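Peptidoglycan D,D-transpeptidase PbpA (Mycobacterium tuberculosis, PDB 3UPO) probably catalyses the peptide cross-linking of peptidoglycan in the cell wall as a penicillin-binding D,D-transpeptidase, and takes part in the regulation of cell length. Local coordinates at residues 391-396 against 415-420; 194-199 against 252-257; 331-336 against 357-362. One frame throughout, in Å; residues are numbered along the deposited sequence.

All three contacts belong to the transpeptidase domain, and along the chain they follow one another as contact 2, contact 3 and contact 1. Contact 2 joins helix 196-205 to the start of helix 254-264. Contact 1 pairs strands 393-399 and 411-418, the hairpin whose first strand is an outermost strand of the five-stranded antiparallel sheet. Their centres lie about 16 Å apart, yet they meet at Lys395 and Ser252, and both touch the opened penicillin, so helical and sheet parts together build one active site. Contact 3, a separate two-stranded ribbon, has its centre about 18 Å from that of contact 1 and about 22 Å from that of contact 2, and touches neither.

Contact 1. Residues 391-396 against 415-420. With PNM (open form - penicillin g), chain C.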
# COMPACT_ATOMS: atom_id res chain seq x y z
N GLN A 391 0.15 -21.18 4.90
CA GLN A 391 1.28 -20.99 4.01
C GLN A 391 1.26 -19.59 3.39
O GLN A 391 0.32 -19.23 2.67
CB GLN A 391 1.24 -22.04 2.90
CG GLN A 391 2.45 -22.09 1.98
CD GLN A 391 2.33 -23.22 0.96
OE1 GLN A 391 1.44 -23.20 0.11
NE2 GLN A 391 3.22 -24.21 1.06
N ILE A 392 2.31 -18.81 3.67
CA ILE A 392 2.45 -17.44 3.17
C ILE A 392 3.51 -17.37 2.08
O ILE A 392 4.55 -18.02 2.19
CB ILE A 392 2.81 -16.44 4.32
CG1 ILE A 392 1.68 -16.39 5.36
CG2 ILE A 392 3.16 -15.05 3.75
CD1 ILE A 392 2.03 -15.66 6.65
N ALA A 393 3.24 -16.57 1.04
CA ALA A 393 4.24 -16.23 0.02
C ALA A 393 4.58 -14.79 0.21
O ALA A 393 3.68 -13.97 0.36
CB ALA A 393 3.68 -16.43 -1.37
N SER A 394 5.87 -14.46 0.18
CA SER A 394 6.28 -13.11 0.50
C SER A 394 7.59 -12.75 -0.14
O SER A 394 8.26 -13.59 -0.74
CB SER A 394 6.39 -12.92 2.02
OG SER A 394 7.51 -13.62 2.55
N LYS A 395 7.94 -11.47 -0.02
CA LYS A 395 9.29 -10.99 -0.31
C LYS A 395 9.56 -9.80 0.60
O LYS A 395 8.77 -8.84 0.62
CB LYS A 395 9.46 -10.62 -1.78
CG LYS A 395 10.90 -10.20 -2.15
CD LYS A 395 11.91 -11.35 -1.88
CE LYS A 395 13.35 -10.93 -2.08
NZ LYS A 395 13.93 -10.32 -0.86
N THR A 396 10.65 -9.87 1.36
CA THR A 396 11.12 -8.76 2.20
C THR A 396 11.96 -7.78 1.40
O THR A 396 12.42 -8.09 0.30
CB THR A 396 11.98 -9.24 3.40
OG1 THR A 396 13.10 -9.98 2.92
CG2 THR A 396 11.16 -10.09 4.36
N ILE A 415 6.08 -7.41 1.29
CA ILE A 415 4.90 -7.72 0.48
C ILE A 415 4.64 -9.21 0.56
O ILE A 415 5.58 -9.99 0.67
CB ILE A 415 5.06 -7.30 -1.01
CG1 ILE A 415 6.24 -8.01 -1.69
CG2 ILE A 415 5.15 -5.76 -1.15
CD1 ILE A 415 6.30 -7.80 -3.23
N ALA A 416 3.37 -9.61 0.53
CA ALA A 416 3.00 -10.99 0.76
C ALA A 416 1.55 -11.32 0.37
O ALA A 416 0.71 -10.43 0.21
CB ALA A 416 3.22 -11.36 2.25
N PHE A 417 1.27 -12.61 0.23
CA PHE A 417 -0.11 -13.07 0.04
C PHE A 417 -0.33 -14.46 0.63
O PHE A 417 0.62 -15.21 0.83
CB PHE A 417 -0.53 -12.96 -1.44
CG PHE A 417 0.23 -13.87 -2.39
CD1 PHE A 417 -0.18 -15.19 -2.59
CD2 PHE A 417 1.33 -13.39 -3.11
CE1 PHE A 417 0.51 -16.04 -3.49
CE2 PHE A 417 2.03 -14.22 -4.00
CZ PHE A 417 1.62 -15.54 -4.20
N ALA A 418 -1.59 -14.79 0.93
CA ALA A 418 -1.92 -15.99 1.69
C ALA A 418 -3.42 -16.34 1.60
O ALA A 418 -4.24 -15.45 1.34
CB ALA A 418 -1.54 -15.80 3.16
N PRO A 419 -3.77 -17.64 1.78
CA PRO A 419 -2.88 -18.82 1.71
C PRO A 419 -2.26 -18.89 0.31
O PRO A 419 -2.96 -18.60 -0.66
CB PRO A 419 -3.83 -20.00 1.92
CG PRO A 419 -5.03 -19.43 2.60
CD PRO A 419 -5.16 -18.02 2.08
N ALA A 420 -0.98 -19.24 0.20
CA ALA A 420 -0.29 -19.21 -1.09
C ALA A 420 -0.97 -19.98 -2.21
O ALA A 420 -0.77 -19.67 -3.39
CB ALA A 420 1.16 -19.68 -0.94
O8 PNM C . 16.29 -5.03 -0.07
C7 PNM C . 17.11 -5.70 -0.70
N4 PNM C . 17.28 -7.66 0.73
C3 PNM C . 16.99 -7.42 2.12
C11 PNM C . 15.70 -8.05 2.51
O13 PNM C . 15.04 -7.51 3.42
O12 PNM C . 15.33 -9.08 1.90
C2 PNM C . 18.24 -7.91 2.89
C10 PNM C . 18.43 -7.16 4.20
C9 PNM C . 18.22 -9.41 3.18
S1 PNM C . 19.59 -7.51 1.82
C5 PNM C . 18.62 -7.28 0.34
C6 PNM C . 18.54 -5.86 -0.23
N14 PNM C . 18.81 -4.79 0.72
C15 PNM C . 20.12 -4.39 1.20
O16 PNM C . 21.09 -4.66 0.21
C17 PNM C . 20.12 -2.92 1.66
C18 PNM C . 21.02 -2.09 0.78
C19 PNM C . 22.33 -1.81 1.21
C20 PNM C . 23.16 -1.05 0.37
C21 PNM C . 22.71 -0.57 -0.87
C22 PNM C . 21.41 -0.85 -1.29
C23 PNM C . 20.56 -1.61 -0.46
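Ala393 places its CB over one face of the Phe417 ring, 3.8 Å from the ring centroid and displaced toward the rim at CZ. Between these neighbours the backbone bonds run both ways, Ala393 N to Phe417 O and Phe417 N to Ala393 O. On the sheet face carrying Ser394 and Ala416, a non-hydrogen-bonded pair, the two CB atoms stand 3.5 Å apart. Lys395 lies on the same face as Ala393. Its CB rests 4.1 Å from Ile415 CG1, and with CG anti to the backbone N (chi1 -176°) the chain starts away from the partner strand. The strands form the antiparallel hairpin whose first strand, 393-399, is an outermost strand of the five-stranded sheet, and Lys395 opens what is probably the KTG motif of penicillin-binding proteins. Past CG the chain bends at chi2 and again at chi4 (86°), which turns NZ back to Thr396 O at 2.9 Å. NZ also bonds Ser252 OG and comes within 3.3 Å of O12 of the opened penicillin. Thr396 OG1 donates to that same carboxylate oxygen, O12, at 2.6 Å. At the far end, beyond the cis-Pro419, Ala420 N closes on Gln391 O at 2.8 Å.

Contact 2. Residues 194-199 against 252-257; sequences TFKVIT and SCNTAF. With PNM (open form - penicillin g), chain C.
With chi1 at -70°, Lys196 carries CG beside its own backbone N, and the rest of the chain runs fully extended, a straight rod reaching from helix 196-205 to the turn before helix 254-264. Ser252, on the opposing segment, has OG trans to the amide nitrogen (chi1 -158°), while the side chain of Asn254 turns back so that OD1 meets the lysine tip. NZ donates to Ser252 OG and Asn254 OD1, each at 2.9 Å, and makes a weak bond to Ser193 OG; the Asn254 bond lies in the carbonyl plane of the amide. Behind the tip the rod crosses the Phe257 side chain at about a right angle. Lys196 CD sits over one face of the ring, 4.0 Å from its centroid, a CH-pi contact offset toward the rim. CG lies over the same face, while CE has passed beyond the rim near CD2, on the way to the tip. Thr199 CG2 approaches at the ring edge, 4.2 Å from Phe257 CD1.

Ser193, Lys196, Ser252 and Asn254 fit the SxxK and SxN motifs of penicillin-binding proteins, with Ser193 the probable acylated serine. Ser252 is the C-prime residue, with positive phi, of the Schellman motif that ends helix 245-251. Cys253, next in line, is tied by a disulfide to Cys237.

The same two side chains also bond the opened penicillin: its N4 donates to Ser252 OG at 3.1 Å, and Asn254 ND2 donates to its O16 at 2.6 Å. Asn254 gives its OD1 to the lysine and its ND2 to the ligand and to Glu230 O, which together fix which way round the amide lies. Ser252 OG, also bonded by Lys395 NZ, links both lysines to the N4 of the opened drug.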
# COMPACT_ATOMS: atom_id res chain seq x y z
N THR A 194 12.12 -5.93 -2.61
CA THR A 194 10.80 -6.39 -3.05
C THR A 194 10.76 -6.37 -4.59
O THR A 194 10.04 -7.14 -5.20
CB THR A 194 9.65 -5.54 -2.45
OG1 THR A 194 9.84 -4.16 -2.80
CG2 THR A 194 9.58 -5.70 -0.92
N PHE A 195 11.56 -5.50 -5.21
CA PHE A 195 11.57 -5.33 -6.66
C PHE A 195 12.25 -6.51 -7.38
O PHE A 195 12.16 -6.66 -8.61
CB PHE A 195 12.24 -4.01 -7.02
CG PHE A 195 11.95 -3.52 -8.41
CD1 PHE A 195 10.71 -2.99 -8.75
CD2 PHE A 195 12.94 -3.59 -9.40
CE1 PHE A 195 10.44 -2.53 -10.05
CE2 PHE A 195 12.70 -3.12 -10.68
CZ PHE A 195 11.44 -2.58 -11.01
N LYS A 196 12.92 -7.36 -6.61
CA LYS A 196 13.46 -8.61 -7.15
C LYS A 196 12.33 -9.45 -7.75
O LYS A 196 12.57 -10.30 -8.60
CB LYS A 196 14.27 -9.37 -6.10
CG LYS A 196 15.59 -8.68 -5.78
CD LYS A 196 16.31 -9.35 -4.64
CE LYS A 196 17.69 -8.73 -4.43
NZ LYS A 196 18.32 -9.10 -3.13
N VAL A 197 11.10 -9.19 -7.32
CA VAL A 197 9.94 -9.87 -7.90
C VAL A 197 9.81 -9.49 -9.37
O VAL A 197 9.57 -10.37 -10.21
CB VAL A 197 8.65 -9.57 -7.10
CG1 VAL A 197 7.42 -10.19 -7.76
CG2 VAL A 197 8.78 -10.13 -5.69
N ILE A 198 10.01 -8.20 -9.67
CA ILE A 198 9.92 -7.67 -11.03
C ILE A 198 11.09 -8.06 -11.90
O ILE A 198 10.91 -8.38 -13.07
CB ILE A 198 9.77 -6.11 -11.03
CG1 ILE A 198 8.58 -5.68 -10.18
CG2 ILE A 198 9.67 -5.57 -12.47
CD1 ILE A 198 7.27 -6.27 -10.61
N THR A 199 12.29 -8.02 -11.34
CA THR A 199 13.50 -8.48 -12.01
C THR A 199 13.42 -9.97 -12.37
O THR A 199 13.71 -10.38 -13.50
CB THR A 199 14.74 -8.21 -11.15
OG1 THR A 199 14.74 -6.82 -10.79
CG2 THR A 199 16.02 -8.56 -11.88
N SER A 252 17.74 -13.62 -0.93
CA SER A 252 17.81 -12.21 -1.32
C SER A 252 19.25 -11.71 -1.42
O SER A 252 19.62 -10.70 -0.77
CB SER A 252 16.98 -11.30 -0.37
OG SER A 252 16.65 -10.08 -1.02
N CYS A 253 20.04 -12.40 -2.24
CA CYS A 253 21.44 -12.07 -2.50
C CYS A 253 21.54 -11.05 -3.63
O CYS A 253 21.07 -11.31 -4.74
CB CYS A 253 22.24 -13.32 -2.88
SG CYS A 253 22.25 -14.66 -1.63
N ASN A 254 22.22 -9.94 -3.36
CA ASN A 254 22.19 -8.78 -4.25
C ASN A 254 22.92 -8.92 -5.57
O ASN A 254 22.33 -8.68 -6.63
CB ASN A 254 22.72 -7.53 -3.52
CG ASN A 254 21.77 -7.03 -2.46
OD1 ASN A 254 20.62 -7.46 -2.38
ND2 ASN A 254 22.25 -6.12 -1.63
N THR A 255 24.20 -9.29 -5.50
CA THR A 255 25.08 -9.40 -6.66
C THR A 255 24.50 -10.30 -7.77
O THR A 255 24.69 -10.02 -8.96
CB THR A 255 26.52 -9.87 -6.25
OG1 THR A 255 26.48 -11.21 -5.75
CG2 THR A 255 27.12 -8.91 -5.18
N ALA A 256 23.80 -11.36 -7.37
CA ALA A 256 23.14 -12.24 -8.33
C ALA A 256 22.06 -11.50 -9.13
O ALA A 256 21.95 -11.68 -10.35
CB ALA A 256 22.53 -13.44 -7.61
N PHE A 257 21.27 -10.66 -8.44
CA PHE A 257 20.18 -9.94 -9.10
C PHE A 257 20.68 -8.77 -9.92
O PHE A 257 20.11 -8.46 -10.95
CB PHE A 257 19.05 -9.59 -8.13
CG PHE A 257 18.18 -10.77 -7.82
CD1 PHE A 257 17.08 -11.05 -8.62
CD2 PHE A 257 18.50 -11.63 -6.78
CE1 PHE A 257 16.28 -12.17 -8.37
CE2 PHE A 257 17.70 -12.75 -6.52
CZ PHE A 257 16.59 -13.02 -7.33
O8 PNM C . 16.29 -5.03 -0.07
C7 PNM C . 17.11 -5.70 -0.70
N4 PNM C . 17.28 -7.66 0.73
C3 PNM C . 16.99 -7.42 2.12
C11 PNM C . 15.70 -8.05 2.51
O13 PNM C . 15.04 -7.51 3.42
O12 PNM C . 15.33 -9.08 1.90
C2 PNM C . 18.24 -7.91 2.89
C10 PNM C . 18.43 -7.16 4.20
C9 PNM C . 18.22 -9.41 3.18
S1 PNM C . 19.59 -7.51 1.82
C5 PNM C . 18.62 -7.28 0.34
C6 PNM C . 18.54 -5.86 -0.23
N14 PNM C . 18.81 -4.79 0.72
C15 PNM C . 20.12 -4.39 1.20
O16 PNM C . 21.09 -4.66 0.21
C17 PNM C . 20.12 -2.92 1.66
C18 PNM C . 21.02 -2.09 0.78
C19 PNM C . 22.33 -1.81 1.21
C20 PNM C . 23.16 -1.05 0.37
C21 PNM C . 22.71 -0.57 -0.87
C22 PNM C . 21.41 -0.85 -1.29
C23 PNM C . 20.56 -1.61 -0.46

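Contact 3. Residues 331-336 against 357-362; sequences GITMRP and QQRRAV
Ile332 and Arg360 lean against each other on one face of the ribbon, the isoleucine's CG1 lying 3.5 Å above the guanidinium plane, toward its rim. The arginine chain has an extended start past CB and bends at chi3 (-79°), which folds the flat group back over the opposite strand. Its NH2 then reaches Val362 O at 2.6 Å, a bond lying both in the guanidinium plane and in the carbonyl plane; Gly330 O is a second acceptor for NH2.

Further along the same face Gln357 lies obliquely across both Ile332 and Met334. Its CG is the point of contact, 3.7 Å from Ile332 CG2 and 3.6 Å from Met334 SD, and the methionine, bent at chi2 and chi3, curls its sulfur toward it. On the other face Thr333 and Arg359 run side by side in the same direction, with Thr333 CG2 near the edge of the guanidinium and Thr333 OG1 bonded to Thr326 of helix 317-328. Gln358 crosses Arg335 at about a right angle, their amide and guanidinium planes 54° apart.

These two short antiparallel strands, separate from the domain's five-stranded sheet, are joined by Thr333 N to Arg359 O, Gln358 N to Thr333 O, and Ala361 N to Gly331 O at 2.8 Å. Gly331 has phi 100°, a conformation suited to glycine, and its CA packs 3.7 Å from Val362 CG2. Chemically, the contact lays aliphatic carbon over the cationic plane of Arg360, with Val362 O in that plane and Gly330 O as a further acceptor, so the two backbone carbonyls probably stabilise and orient the cationic group without neutralising it.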
# COMPACT_ATOMS: atom_id res chain seq x y z
N GLY A 331 -1.59 -13.70 -12.14
CA GLY A 331 -1.03 -12.76 -13.12
C GLY A 331 -1.96 -11.68 -13.63
O GLY A 331 -1.58 -10.87 -14.49
N ILE A 332 -3.18 -11.65 -13.11
CA ILE A 332 -4.19 -10.68 -13.52
C ILE A 332 -4.37 -9.65 -12.41
O ILE A 332 -4.64 -10.00 -11.26
CB ILE A 332 -5.54 -11.39 -13.85
CG1 ILE A 332 -5.38 -12.22 -15.14
CG2 ILE A 332 -6.70 -10.39 -14.00
CD1 ILE A 332 -6.42 -13.31 -15.29
N THR A 333 -4.20 -8.38 -12.78
CA THR A 333 -4.32 -7.27 -11.87
C THR A 333 -5.78 -6.81 -11.84
O THR A 333 -6.33 -6.42 -12.88
CB THR A 333 -3.43 -6.11 -12.34
OG1 THR A 333 -2.07 -6.55 -12.45
CG2 THR A 333 -3.52 -4.90 -11.38
N MET A 334 -6.42 -6.88 -10.68
CA MET A 334 -7.77 -6.33 -10.53
C MET A 334 -7.68 -4.84 -10.21
O MET A 334 -6.84 -4.42 -9.42
CB MET A 334 -8.57 -7.07 -9.45
CG MET A 334 -8.79 -8.54 -9.75
SD MET A 334 -9.62 -8.88 -11.32
CE MET A 334 -11.31 -8.35 -10.94
N ARG A 335 -8.52 -4.03 -10.86
CA ARG A 335 -8.53 -2.59 -10.59
C ARG A 335 -8.86 -2.34 -9.12
O ARG A 335 -9.93 -2.73 -8.66
CB ARG A 335 -9.57 -1.89 -11.48
CG ARG A 335 -9.61 -0.37 -11.30
CD ARG A 335 -10.50 0.27 -12.32
NE ARG A 335 -9.83 0.32 -13.62
CZ ARG A 335 -10.42 0.59 -14.79
NH1 ARG A 335 -11.73 0.82 -14.85
NH2 ARG A 335 -9.68 0.62 -15.89
N PRO A 336 -7.92 -1.73 -8.36
CA PRO A 336 -8.18 -1.55 -6.92
C PRO A 336 -9.23 -0.46 -6.65
O PRO A 336 -9.22 0.59 -7.30
CB PRO A 336 -6.81 -1.16 -6.36
CG PRO A 336 -6.08 -0.58 -7.48
CD PRO A 336 -6.63 -1.14 -8.76
N GLN A 357 -10.96 -6.42 -14.41
CA GLN A 357 -9.61 -6.92 -14.74
C GLN A 357 -8.85 -5.84 -15.50
O GLN A 357 -9.13 -5.54 -16.66
CB GLN A 357 -9.67 -8.21 -15.56
CG GLN A 357 -10.18 -9.44 -14.81
CD GLN A 357 -10.17 -10.73 -15.65
OE1 GLN A 357 -9.35 -10.90 -16.55
NE2 GLN A 357 -11.10 -11.63 -15.36
N GLN A 358 -7.87 -5.26 -14.83
CA GLN A 358 -7.16 -4.10 -15.35
C GLN A 358 -6.21 -4.49 -16.49
O GLN A 358 -6.31 -3.93 -17.58
CB GLN A 358 -6.43 -3.40 -14.20
CG GLN A 358 -5.87 -2.06 -14.54
CD GLN A 358 -5.71 -1.19 -13.32
OE1 GLN A 358 -4.86 -1.45 -12.45
NE2 GLN A 358 -6.51 -0.14 -13.24
N ARG A 359 -5.29 -5.41 -16.22
CA ARG A 359 -4.49 -6.07 -17.27
C ARG A 359 -3.83 -7.35 -16.75
O ARG A 359 -3.83 -7.62 -15.55
CB ARG A 359 -3.44 -5.12 -17.88
CG ARG A 359 -2.09 -5.05 -17.18
CD ARG A 359 -1.68 -3.61 -16.95
NE ARG A 359 -1.90 -3.26 -15.55
CZ ARG A 359 -2.00 -2.02 -15.07
NH1 ARG A 359 -1.93 -0.97 -15.88
NH2 ARG A 359 -2.20 -1.85 -13.77
N ARG A 360 -3.29 -8.14 -17.67
CA ARG A 360 -2.47 -9.28 -17.33
C ARG A 360 -1.00 -8.88 -17.33
O ARG A 360 -0.47 -8.42 -18.36
CB ARG A 360 -2.70 -10.43 -18.30
CG ARG A 360 -1.78 -11.59 -18.06
CD ARG A 360 -2.11 -12.78 -18.93
NE ARG A 360 -3.24 -13.55 -18.43
CZ ARG A 360 -3.23 -14.30 -17.33
NH1 ARG A 360 -4.32 -14.97 -17.00
NH2 ARG A 360 -2.13 -14.38 -16.55
N ALA A 361 -0.34 -9.04 -16.18
CA ALA A 361 1.07 -8.70 -16.07
C ALA A 361 1.97 -9.86 -16.50
O ALA A 361 3.00 -9.64 -17.14
CB ALA A 361 1.40 -8.27 -14.66
N VAL A 362 1.58 -11.09 -16.16
CA VAL A 362 2.39 -12.28 -16.45
C VAL A 362 1.48 -13.46 -16.74
O VAL A 362 0.30 -13.45 -16.35
CB VAL A 362 3.37 -12.67 -15.26
CG1 VAL A 362 4.47 -11.66 -15.08
CG2 VAL A 362 2.60 -12.92 -13.94